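Local coordinates for protein arginase (Medicago truncatula, PDB 6VSS) that catalyses the manganese-dependent hydrolysis of L-arginine to L-ornithine and urea, and also converts agmatine to putrescine, at residues Ser65-Pro70 with Pro153-Gly158; Val69-His74 with Val119-Ile124; His160-Pro165 with Asp309-Asn314; His182-Pro187 with Asp269-Asp274. All blocks are in the same frame, centred on the assembly; numbering follows the deposited sequence.

All four contacts are buried and lie within one arginase fold, but their chemistry changes across its parallel sheet. Contact 1 is sheet core, two neighbouring strands joined by backbone hydrogen bonds and aliphatic side chains. Contact 2 shares Val69 and Pro70 with it and carries the same chain onward into a loop packed against a short helix; it lies farthest out, with a partly exposed proline and a bridging water, and adjoins a second subunit. Strand 151-157 of contact 1 pairs with strand 305-311 of contact 3, and there polar side chains enter. Contacts 3 and 4 meet at one manganese ion and share its bridging water; contact 4, richest in carboxylates, holds both metals.

Contact 1 of 4, residues Ser65-Pro70 with Pro153-Gly158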
# COMPACT_ATOMS: atom_id res chain seq x y z
N SER B 65 -7.15 3.18 -33.61
CA SER B 65 -8.19 4.11 -33.12
C SER B 65 -8.83 3.53 -31.86
O SER B 65 -9.43 2.41 -31.92
CB SER B 65 -9.17 4.36 -34.21
OG SER B 65 -8.42 4.72 -35.36
N LEU B 66 -8.60 4.20 -30.71
CA LEU B 66 -9.03 3.69 -29.40
C LEU B 66 -10.53 3.88 -29.30
O LEU B 66 -11.01 5.00 -29.37
CB LEU B 66 -8.28 4.43 -28.30
CG LEU B 66 -6.77 4.42 -28.45
CD1 LEU B 66 -6.06 4.89 -27.19
CD2 LEU B 66 -6.32 3.03 -28.80
N LEU B 67 -11.23 2.79 -29.07
CA LEU B 67 -12.65 2.75 -28.64
C LEU B 67 -12.73 2.05 -27.30
O LEU B 67 -12.37 0.85 -27.22
CB LEU B 67 -13.46 2.06 -29.75
CG LEU B 67 -14.96 1.99 -29.53
CD1 LEU B 67 -15.61 3.33 -29.89
CD2 LEU B 67 -15.58 0.86 -30.34
N GLY B 68 -13.06 2.81 -26.25
CA GLY B 68 -13.37 2.34 -24.91
C GLY B 68 -14.74 1.66 -24.85
O GLY B 68 -15.73 2.19 -25.44
N VAL B 69 -14.76 0.50 -24.17
CA VAL B 69 -16.01 -0.20 -23.79
C VAL B 69 -15.88 -0.51 -22.30
O VAL B 69 -15.40 -1.58 -21.92
CB VAL B 69 -16.22 -1.44 -24.67
CG1 VAL B 69 -17.57 -2.07 -24.39
CG2 VAL B 69 -16.05 -1.11 -26.15
N PRO B 70 -16.22 0.51 -21.46
CA PRO B 70 -16.14 0.43 -20.00
C PRO B 70 -17.28 -0.39 -19.39
O PRO B 70 -18.18 0.15 -18.85
CB PRO B 70 -16.22 1.90 -19.60
CG PRO B 70 -17.11 2.51 -20.68
CD PRO B 70 -16.65 1.84 -21.95
N PRO B 153 -10.03 -0.32 -35.42
CA PRO B 153 -10.44 -0.34 -34.02
C PRO B 153 -9.47 -1.09 -33.10
O PRO B 153 -9.24 -2.29 -33.30
CB PRO B 153 -11.78 -1.07 -34.07
CG PRO B 153 -11.59 -2.00 -35.21
CD PRO B 153 -10.94 -1.10 -36.25
N LEU B 154 -8.88 -0.34 -32.18
CA LEU B 154 -8.12 -0.89 -31.02
C LEU B 154 -9.01 -0.64 -29.78
O LEU B 154 -9.14 0.47 -29.31
CB LEU B 154 -6.72 -0.27 -30.98
CG LEU B 154 -5.68 -1.07 -30.21
CD1 LEU B 154 -4.26 -0.48 -30.35
CD2 LEU B 154 -6.07 -1.11 -28.72
N VAL B 155 -9.77 -1.66 -29.39
CA VAL B 155 -10.76 -1.56 -28.30
C VAL B 155 -10.07 -1.62 -26.93
O VAL B 155 -9.21 -2.52 -26.69
CB VAL B 155 -11.85 -2.61 -28.50
CG1 VAL B 155 -12.80 -2.68 -27.32
CG2 VAL B 155 -12.61 -2.35 -29.81
N LEU B 156 -10.45 -0.72 -26.03
CA LEU B 156 -10.00 -0.81 -24.61
C LEU B 156 -11.15 -1.29 -23.74
O LEU B 156 -12.25 -0.63 -23.78
CB LEU B 156 -9.55 0.54 -24.11
CG LEU B 156 -8.52 1.24 -24.96
CD1 LEU B 156 -8.28 2.59 -24.35
CD2 LEU B 156 -7.25 0.42 -25.07
N GLY B 157 -10.97 -2.47 -23.10
CA GLY B 157 -11.94 -3.00 -22.13
C GLY B 157 -11.62 -2.41 -20.77
O GLY B 157 -10.59 -1.74 -20.59
N GLY B 158 -12.48 -2.71 -19.81
CA GLY B 158 -13.58 -3.62 -20.03
C GLY B 158 -13.16 -5.05 -19.79
O GLY B 158 -12.00 -5.39 -19.99
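Neighbouring parallel strands, 63-69 and 151-157, pair here in the buried core of the sheet, their short segments inclined by 31°. Four backbone hydrogen bonds join them in an alternating ladder: Leu154 N to Ser65 O at 2.8 Å, then Leu67 N to Leu154 O, Leu156 N to Leu67 O, and Val69 N to Leu156 O. The carbonyls of Leu154, Leu67 and Leu156 are also approached by CA-H groups, Leu67 O lying 3.1 Å from Val155 CA. This pairing lies inside the eight-stranded parallel alpha/beta sheet of the arginase fold, with helices packed on both faces. On one face Leu66 and Leu154 run side by side, Leu66 CD2 4.0 Å from Leu154 CB; Leu66 meets helix 84-92, Leu154 helix 323-339, and Leu156 both. Toward helix 131-146, on the other face, the Val69 and Val155 side chains cross obliquely, Val69 CG2 3.8 Å from Val155 CG1. Val155 CG1 stands anti to its own backbone N (chi1 173°), which also brings it within 3.6 Å of Leu67 O. Gly158, which follows a cis peptide, passes close to Val69 O, its CA 3.3 Å away; a side chain there would collide with that oxygen.

Contact 2 of 4, residues Val69-His74 with Val119-Ile124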
# COMPACT_ATOMS: atom_id res chain seq x y z
N VAL B 69 -14.76 0.50 -24.17
CA VAL B 69 -16.01 -0.20 -23.79
C VAL B 69 -15.88 -0.51 -22.30
O VAL B 69 -15.40 -1.58 -21.92
CB VAL B 69 -16.22 -1.44 -24.67
CG1 VAL B 69 -17.57 -2.07 -24.39
CG2 VAL B 69 -16.05 -1.11 -26.15
N PRO B 70 -16.22 0.51 -21.46
CA PRO B 70 -16.14 0.43 -20.00
C PRO B 70 -17.28 -0.39 -19.39
O PRO B 70 -18.18 0.15 -18.85
CB PRO B 70 -16.22 1.90 -19.60
CG PRO B 70 -17.11 2.51 -20.68
CD PRO B 70 -16.65 1.84 -21.95
N LEU B 71 -17.20 -1.71 -19.56
CA LEU B 71 -18.18 -2.73 -19.16
C LEU B 71 -17.49 -3.76 -18.29
O LEU B 71 -16.47 -4.36 -18.73
CB LEU B 71 -18.70 -3.32 -20.46
CG LEU B 71 -19.79 -4.36 -20.33
CD1 LEU B 71 -20.53 -4.46 -21.64
CD2 LEU B 71 -19.21 -5.71 -19.89
N GLY B 72 -17.98 -3.92 -17.06
CA GLY B 72 -17.46 -4.84 -16.03
C GLY B 72 -18.50 -5.82 -15.61
O GLY B 72 -18.14 -6.77 -14.88
N HIS B 73 -19.75 -5.67 -16.07
CA HIS B 73 -20.87 -6.39 -15.42
C HIS B 73 -20.90 -7.88 -15.85
O HIS B 73 -21.79 -8.62 -15.38
CB HIS B 73 -22.20 -5.66 -15.58
CG HIS B 73 -22.77 -5.72 -16.96
ND1 HIS B 73 -22.35 -4.88 -17.95
CD2 HIS B 73 -23.77 -6.48 -17.47
CE1 HIS B 73 -23.03 -5.15 -19.05
NE2 HIS B 73 -23.94 -6.13 -18.78
N HIS B 74 -20.01 -8.29 -16.72
CA HIS B 74 -19.97 -9.68 -17.24
C HIS B 74 -18.88 -10.45 -16.49
O HIS B 74 -18.74 -11.62 -16.75
CB HIS B 74 -19.81 -9.68 -18.79
CG HIS B 74 -21.07 -9.33 -19.48
ND1 HIS B 74 -22.32 -9.61 -18.94
CD2 HIS B 74 -21.31 -8.67 -20.64
CE1 HIS B 74 -23.27 -9.17 -19.74
NE2 HIS B 74 -22.68 -8.57 -20.79
N VAL B 119 -17.76 4.12 -25.51
CA VAL B 119 -19.21 3.79 -25.49
C VAL B 119 -19.70 3.95 -24.05
O VAL B 119 -19.21 3.23 -23.19
CB VAL B 119 -19.50 2.37 -25.96
CG1 VAL B 119 -21.00 2.06 -25.85
CG2 VAL B 119 -18.96 2.13 -27.37
N PRO B 120 -20.70 4.83 -23.80
CA PRO B 120 -21.25 5.09 -22.46
C PRO B 120 -22.17 3.98 -21.93
O PRO B 120 -23.43 4.10 -21.86
CB PRO B 120 -22.02 6.40 -22.66
CG PRO B 120 -22.49 6.33 -24.09
CD PRO B 120 -21.37 5.63 -24.84
N ILE B 121 -21.51 2.89 -21.53
CA ILE B 121 -22.15 1.61 -21.14
C ILE B 121 -23.11 1.86 -19.96
O ILE B 121 -24.28 1.43 -20.03
CB ILE B 121 -21.05 0.58 -20.79
CG1 ILE B 121 -20.18 0.26 -22.01
CG2 ILE B 121 -21.68 -0.67 -20.20
CD1 ILE B 121 -20.96 -0.35 -23.18
N GLU B 122 -22.60 2.51 -18.90
CA GLU B 122 -23.35 2.76 -17.65
C GLU B 122 -24.66 3.48 -17.98
O GLU B 122 -25.73 3.02 -17.56
CB GLU B 122 -22.46 3.53 -16.65
CG GLU B 122 -23.20 4.08 -15.41
CD GLU B 122 -22.37 4.73 -14.28
OE1 GLU B 122 -21.30 5.35 -14.53
OE2 GLU B 122 -22.82 4.67 -13.13
N GLU B 123 -24.62 4.60 -18.68
CA GLU B 123 -25.83 5.40 -19.01
C GLU B 123 -26.84 4.60 -19.87
O GLU B 123 -28.08 4.72 -19.65
CB GLU B 123 -25.43 6.69 -19.69
CG GLU B 123 -24.59 7.60 -18.81
CD GLU B 123 -23.07 7.43 -18.93
OE1 GLU B 123 -22.61 6.41 -19.53
OE2 GLU B 123 -22.33 8.31 -18.40
N ILE B 124 -26.35 3.78 -20.77
CA ILE B 124 -27.22 2.91 -21.60
C ILE B 124 -27.84 1.81 -20.74
O ILE B 124 -29.08 1.64 -20.83
CB ILE B 124 -26.46 2.33 -22.78
CG1 ILE B 124 -26.09 3.44 -23.76
CG2 ILE B 124 -27.31 1.23 -23.42
CD1 ILE B 124 -25.02 3.01 -24.72
O HOH W 1 -19.35 2.66 -17.94
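Pro70 O is the polar atom on which this contact turns: a water donates to it at 2.9 Å and also reaches Glu122 N, though that second bond is weak. No direct hydrogen bond joins residues 69-74 to 119-124, and the rest is mainly aliphatic packing, with CH groups against two carbonyl oxygens. Its centre is Ile121, whose side chain lies against three consecutive residues of the loop. Ile121 CB sits 3.5 Å from Pro70 O, and its two branches go to different residues. The CG1 arm, anti to the carbonyl carbon (chi1 -63°), lies against the proline ring, with Ile121 CG1 3.9 Å from Pro70 CD; the second bend, chi2 -61°, carries the terminal Ile121 CD1 to 4.0 Å from Val69 CG1. The other branch, Ile121 CG2, meets Leu71 CB, also at 4.0 Å. The Pro70 ring touches a second partner, as its CD methylene stands 3.2 Å from Val119 O. Pro70 and Pro120 each form the centre of an inverse gamma turn, so both chains turn sharply at these prolines, and Pro120 takes the N-cap position of the short helix that follows. The contact thus joins the ends of the adjacent parallel strands 63-69 and 113-118, with helix 131-146 packed on Val69 and Val119, and helix 121-125 reaching a second subunit, where Glu122 forms a salt bridge with Arg89 of that chain.

Contact 3 of 4, residues His160-Pro165 with Asp309-Asn314; sequences HSISFP and DVVEYN. With MN (manganese (II) ion), chain J.
One side of the dinuclear manganese site is built here, where the chain after strand 151-157 meets the end of strand 305-311. His160 ND1 binds a manganese ion at 2.2 Å, and Asp184, Asp188, Asp269 and a water complete its ligands. Val311 CG2 lies over the centre of one imidazole face in a CH-pi contact, 3.4 Å from the ring centroid. Val311 CG1 packs 3.9 Å from Ile162 CD1, the two side chains running past each other in opposite directions. Ring rotation is further fixed by the hydrogen bond of His160 NE2 to Ser267, whose hydroxyl also bonds to Asp309 OD1. Ser163 OG donates to Asp309 OD2 at 2.7 Å from above the carboxylate plane, and Tyr265 OH hydrogen-bonds to the same oxygen. Glu312, bent back at chi2 (-75°), brings OE1 to 2.8 Å from His160 N, on the anti side and 25° out of the carboxylate plane; His200 ND1 is its second partner. Replacing Glu312 by an alanine would probably leave the buried His160 N and His200 without their shared acceptor and loosen the backbone there. Glu312 probably contacts substrate, so this bond would link metal ligand to pocket at the carboxyl ends of the strands, characteristic of the arginase fold.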
# COMPACT_ATOMS: atom_id res chain seq x y z
N HIS B 160 -13.54 -9.31 -20.58
CA HIS B 160 -13.20 -9.97 -21.84
C HIS B 160 -14.46 -10.23 -22.67
O HIS B 160 -14.27 -10.51 -23.82
CB HIS B 160 -12.30 -11.20 -21.60
CG HIS B 160 -11.32 -11.36 -22.71
ND1 HIS B 160 -10.13 -12.04 -22.58
CD2 HIS B 160 -11.40 -10.97 -24.00
CE1 HIS B 160 -9.48 -11.95 -23.73
NE2 HIS B 160 -10.24 -11.34 -24.61
N SER B 161 -15.67 -10.09 -22.12
CA SER B 161 -16.96 -10.39 -22.82
C SER B 161 -17.07 -9.57 -24.11
O SER B 161 -17.80 -10.02 -25.10
CB SER B 161 -18.15 -10.10 -21.93
OG SER B 161 -18.17 -8.75 -21.52
N ILE B 162 -16.41 -8.43 -24.12
CA ILE B 162 -16.56 -7.43 -25.21
C ILE B 162 -15.95 -7.99 -26.51
O ILE B 162 -16.40 -7.61 -27.61
CB ILE B 162 -15.95 -6.07 -24.78
CG1 ILE B 162 -14.44 -6.16 -24.64
CG2 ILE B 162 -16.60 -5.54 -23.52
CD1 ILE B 162 -13.83 -4.84 -24.53
N SER B 163 -15.01 -8.91 -26.45
CA SER B 163 -14.30 -9.37 -27.68
C SER B 163 -15.32 -10.03 -28.61
O SER B 163 -15.18 -9.90 -29.81
CB SER B 163 -13.16 -10.28 -27.36
OG SER B 163 -12.11 -9.64 -26.66
N PHE B 164 -16.37 -10.66 -28.06
CA PHE B 164 -17.41 -11.31 -28.92
C PHE B 164 -18.01 -10.26 -29.84
O PHE B 164 -17.81 -10.35 -31.05
CB PHE B 164 -18.46 -12.09 -28.14
CG PHE B 164 -19.69 -12.41 -28.93
CD1 PHE B 164 -19.62 -13.07 -30.16
CD2 PHE B 164 -20.95 -12.10 -28.44
CE1 PHE B 164 -20.78 -13.38 -30.88
CE2 PHE B 164 -22.11 -12.45 -29.15
CZ PHE B 164 -22.01 -13.07 -30.37
N PRO B 165 -18.75 -9.24 -29.32
CA PRO B 165 -19.34 -8.20 -30.17
C PRO B 165 -18.34 -7.41 -31.04
O PRO B 165 -18.71 -7.00 -32.16
CB PRO B 165 -20.02 -7.23 -29.19
CG PRO B 165 -19.60 -7.66 -27.79
CD PRO B 165 -19.20 -9.12 -27.93
N ASP B 309 -7.76 -5.74 -29.17
CA ASP B 309 -8.32 -5.26 -27.90
C ASP B 309 -7.29 -5.50 -26.79
O ASP B 309 -6.34 -6.32 -26.94
CB ASP B 309 -9.72 -5.81 -27.68
CG ASP B 309 -9.76 -7.30 -27.49
OD1 ASP B 309 -9.00 -7.78 -26.61
OD2 ASP B 309 -10.60 -7.95 -28.19
N VAL B 310 -7.39 -4.69 -25.78
CA VAL B 310 -6.65 -4.85 -24.51
C VAL B 310 -7.67 -4.79 -23.38
O VAL B 310 -8.29 -3.75 -23.25
CB VAL B 310 -5.54 -3.81 -24.36
CG1 VAL B 310 -4.79 -4.05 -23.05
CG2 VAL B 310 -4.60 -3.89 -25.55
N VAL B 311 -7.88 -5.93 -22.67
CA VAL B 311 -8.99 -6.16 -21.72
C VAL B 311 -8.47 -6.58 -20.36
O VAL B 311 -7.31 -6.99 -20.30
CB VAL B 311 -9.96 -7.20 -22.28
CG1 VAL B 311 -10.51 -6.67 -23.61
CG2 VAL B 311 -9.35 -8.57 -22.46
N GLU B 312 -9.34 -6.39 -19.35
CA GLU B 312 -9.26 -6.97 -18.01
C GLU B 312 -8.18 -6.20 -17.21
O GLU B 312 -7.96 -6.59 -16.05
CB GLU B 312 -8.94 -8.47 -18.09
CG GLU B 312 -10.08 -9.37 -18.58
CD GLU B 312 -11.24 -9.67 -17.65
OE1 GLU B 312 -12.35 -10.00 -18.19
OE2 GLU B 312 -11.09 -9.51 -16.43
N TYR B 313 -7.67 -5.04 -17.66
CA TYR B 313 -7.00 -4.11 -16.71
C TYR B 313 -8.08 -3.68 -15.68
O TYR B 313 -9.14 -3.22 -16.10
CB TYR B 313 -6.33 -2.89 -17.34
CG TYR B 313 -5.87 -1.88 -16.32
CD1 TYR B 313 -5.19 -2.28 -15.18
CD2 TYR B 313 -6.10 -0.52 -16.46
CE1 TYR B 313 -4.74 -1.36 -14.23
CE2 TYR B 313 -5.71 0.41 -15.50
CZ TYR B 313 -5.00 -0.01 -14.40
OH TYR B 313 -4.54 0.91 -13.47
N ASN B 314 -7.78 -3.84 -14.38
CA ASN B 314 -8.67 -3.47 -13.25
C ASN B 314 -7.91 -2.47 -12.39
O ASN B 314 -7.14 -2.84 -11.50
CB ASN B 314 -9.06 -4.76 -12.51
CG ASN B 314 -10.10 -4.50 -11.43
OD1 ASN B 314 -10.24 -3.37 -10.98
ND2 ASN B 314 -10.82 -5.55 -11.02
MN MN J . -9.92 -13.46 -20.92
O HOH W 2 -10.05 -14.57 -19.19

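Contact 4 of 4, residues His182-Pro187 with Asp269-Asp274. With MN (manganese (II) ion), chain I; MN (manganese (II) ion), chain J.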
# COMPACT_ATOMS: atom_id res chain seq x y z
N HIS B 182 -4.70 -14.60 -29.33
CA HIS B 182 -5.42 -14.32 -28.08
C HIS B 182 -4.43 -14.61 -26.96
O HIS B 182 -4.01 -15.78 -26.83
CB HIS B 182 -6.71 -15.12 -28.06
CG HIS B 182 -7.37 -15.25 -26.72
ND1 HIS B 182 -8.03 -16.41 -26.33
CD2 HIS B 182 -7.54 -14.36 -25.72
CE1 HIS B 182 -8.59 -16.21 -25.15
NE2 HIS B 182 -8.27 -14.97 -24.75
N PHE B 183 -4.06 -13.59 -26.20
CA PHE B 183 -3.24 -13.72 -24.96
C PHE B 183 -4.18 -13.77 -23.77
O PHE B 183 -4.99 -12.89 -23.58
CB PHE B 183 -2.25 -12.58 -24.83
CG PHE B 183 -1.24 -12.51 -25.95
CD1 PHE B 183 -1.48 -11.74 -27.08
CD2 PHE B 183 0.00 -13.12 -25.83
CE1 PHE B 183 -0.54 -11.62 -28.09
CE2 PHE B 183 0.94 -13.02 -26.86
CZ PHE B 183 0.65 -12.30 -27.99
N ASP B 184 -4.03 -14.80 -22.95
CA ASP B 184 -4.91 -14.96 -21.78
C ASP B 184 -4.33 -15.99 -20.81
O ASP B 184 -3.71 -16.92 -21.28
CB ASP B 184 -6.29 -15.34 -22.29
CG ASP B 184 -7.41 -14.85 -21.42
OD1 ASP B 184 -7.25 -14.75 -20.17
OD2 ASP B 184 -8.39 -14.46 -22.02
N ALA B 185 -4.57 -15.88 -19.51
CA ALA B 185 -4.43 -17.02 -18.56
C ALA B 185 -5.53 -18.06 -18.81
O ALA B 185 -5.31 -19.27 -18.46
CB ALA B 185 -4.44 -16.53 -17.14
N HIS B 186 -6.66 -17.66 -19.41
CA HIS B 186 -7.94 -18.40 -19.38
C HIS B 186 -8.41 -18.58 -20.80
O HIS B 186 -8.33 -17.66 -21.59
CB HIS B 186 -9.05 -17.65 -18.62
CG HIS B 186 -8.62 -17.13 -17.29
ND1 HIS B 186 -8.22 -15.79 -17.08
CD2 HIS B 186 -8.50 -17.78 -16.11
CE1 HIS B 186 -7.83 -15.71 -15.80
NE2 HIS B 186 -8.01 -16.90 -15.17
N PRO B 187 -8.81 -19.79 -21.23
CA PRO B 187 -9.22 -19.94 -22.63
C PRO B 187 -10.44 -19.08 -23.01
O PRO B 187 -10.66 -18.89 -24.20
CB PRO B 187 -9.51 -21.45 -22.77
CG PRO B 187 -8.72 -22.11 -21.63
CD PRO B 187 -8.70 -21.07 -20.51
N ASP B 269 -5.59 -10.20 -23.16
CA ASP B 269 -6.05 -10.17 -21.75
C ASP B 269 -4.83 -9.90 -20.84
O ASP B 269 -3.85 -10.63 -20.93
CB ASP B 269 -6.88 -11.41 -21.45
CG ASP B 269 -7.44 -11.48 -20.04
OD1 ASP B 269 -6.84 -10.81 -19.16
OD2 ASP B 269 -8.35 -12.31 -19.81
N VAL B 270 -4.83 -8.78 -20.11
CA VAL B 270 -3.71 -8.35 -19.22
C VAL B 270 -3.37 -9.49 -18.24
O VAL B 270 -2.20 -9.58 -17.86
CB VAL B 270 -4.05 -7.05 -18.47
CG1 VAL B 270 -2.91 -6.62 -17.52
CG2 VAL B 270 -4.36 -5.92 -19.44
N ASP B 271 -4.35 -10.34 -17.87
CA ASP B 271 -4.09 -11.46 -16.92
C ASP B 271 -3.31 -12.58 -17.61
O ASP B 271 -2.84 -13.40 -16.82
CB ASP B 271 -5.28 -12.04 -16.17
CG ASP B 271 -6.27 -12.86 -16.96
OD1 ASP B 271 -6.00 -13.30 -18.05
OD2 ASP B 271 -7.35 -12.95 -16.48
N SER B 272 -3.00 -12.50 -18.91
CA SER B 272 -1.96 -13.34 -19.55
C SER B 272 -0.61 -13.15 -18.84
O SER B 272 0.13 -14.12 -18.69
CB SER B 272 -1.81 -13.09 -21.02
OG SER B 272 -1.40 -11.77 -21.32
N LEU B 273 -0.34 -11.95 -18.36
CA LEU B 273 0.96 -11.65 -17.72
C LEU B 273 0.96 -12.14 -16.29
O LEU B 273 -0.12 -12.18 -15.64
CB LEU B 273 1.19 -10.15 -17.73
CG LEU B 273 1.44 -9.54 -19.10
CD1 LEU B 273 1.24 -8.03 -19.05
CD2 LEU B 273 2.83 -9.87 -19.56
N ASP B 274 2.14 -12.53 -15.82
CA ASP B 274 2.30 -12.93 -14.42
C ASP B 274 1.78 -11.79 -13.55
O ASP B 274 1.92 -10.60 -13.84
CB ASP B 274 3.74 -13.26 -14.09
CG ASP B 274 3.81 -14.01 -12.78
OD1 ASP B 274 3.57 -15.23 -12.76
OD2 ASP B 274 4.13 -13.37 -11.77
MN MN I . -8.19 -13.85 -18.35
MN MN J . -9.92 -13.46 -20.92
O HOH W 2 -10.05 -14.57 -19.19
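Asp269 N donates to Phe183 O at 2.8 Å, and beside this bond the carboxylates of Asp184 and Asp269 meet obliquely, their planes 63° apart, the close oxygens held together by two manganese ions. Asp184 spans the ions, OD1 to one and OD2 to the other, whereas OD2 of Asp269 alone bridges them, 2.1 Å from the ion that Asp271 chelates and 2.2 Å from the other. The chelated ion is held by both Asp271 oxygens, Asp184 OD1 and, at 2.3 Å, His186 ND1; His160 and Asp188 complete the second, and a water links the two. Second-shell donors orient these acids: His182 NE2 gives its N-H to the anti lone pair of Asp184 OD2, His186 N closes an Asx turn on Asp184 OD1, Asp271 N forms another with Asp269 OD1, and Ala185 N reaches Asp271 OD1 at 3.3 Å from above the carboxylate. His186 NE2 is satisfied by Glu285. Asp269 O takes two donors, Ser272 N and Ser272 OG, the hydroxyl at 2.7 Å, while Ser272 CB lies 3.4 Å from Asp184 N and its OG near Phe183 CB. An alanine at Ser272, without the hydroxyl, would leave Asp269 O with the backbone N alone, and the turn carrying Asp269 and Asp271 is likely to be less firmly held. Adjacent parallel strands 178-183 and 264-269 end here, with strand 213-221 beside the former and helix 291-300 packed on Phe183 and Ser272.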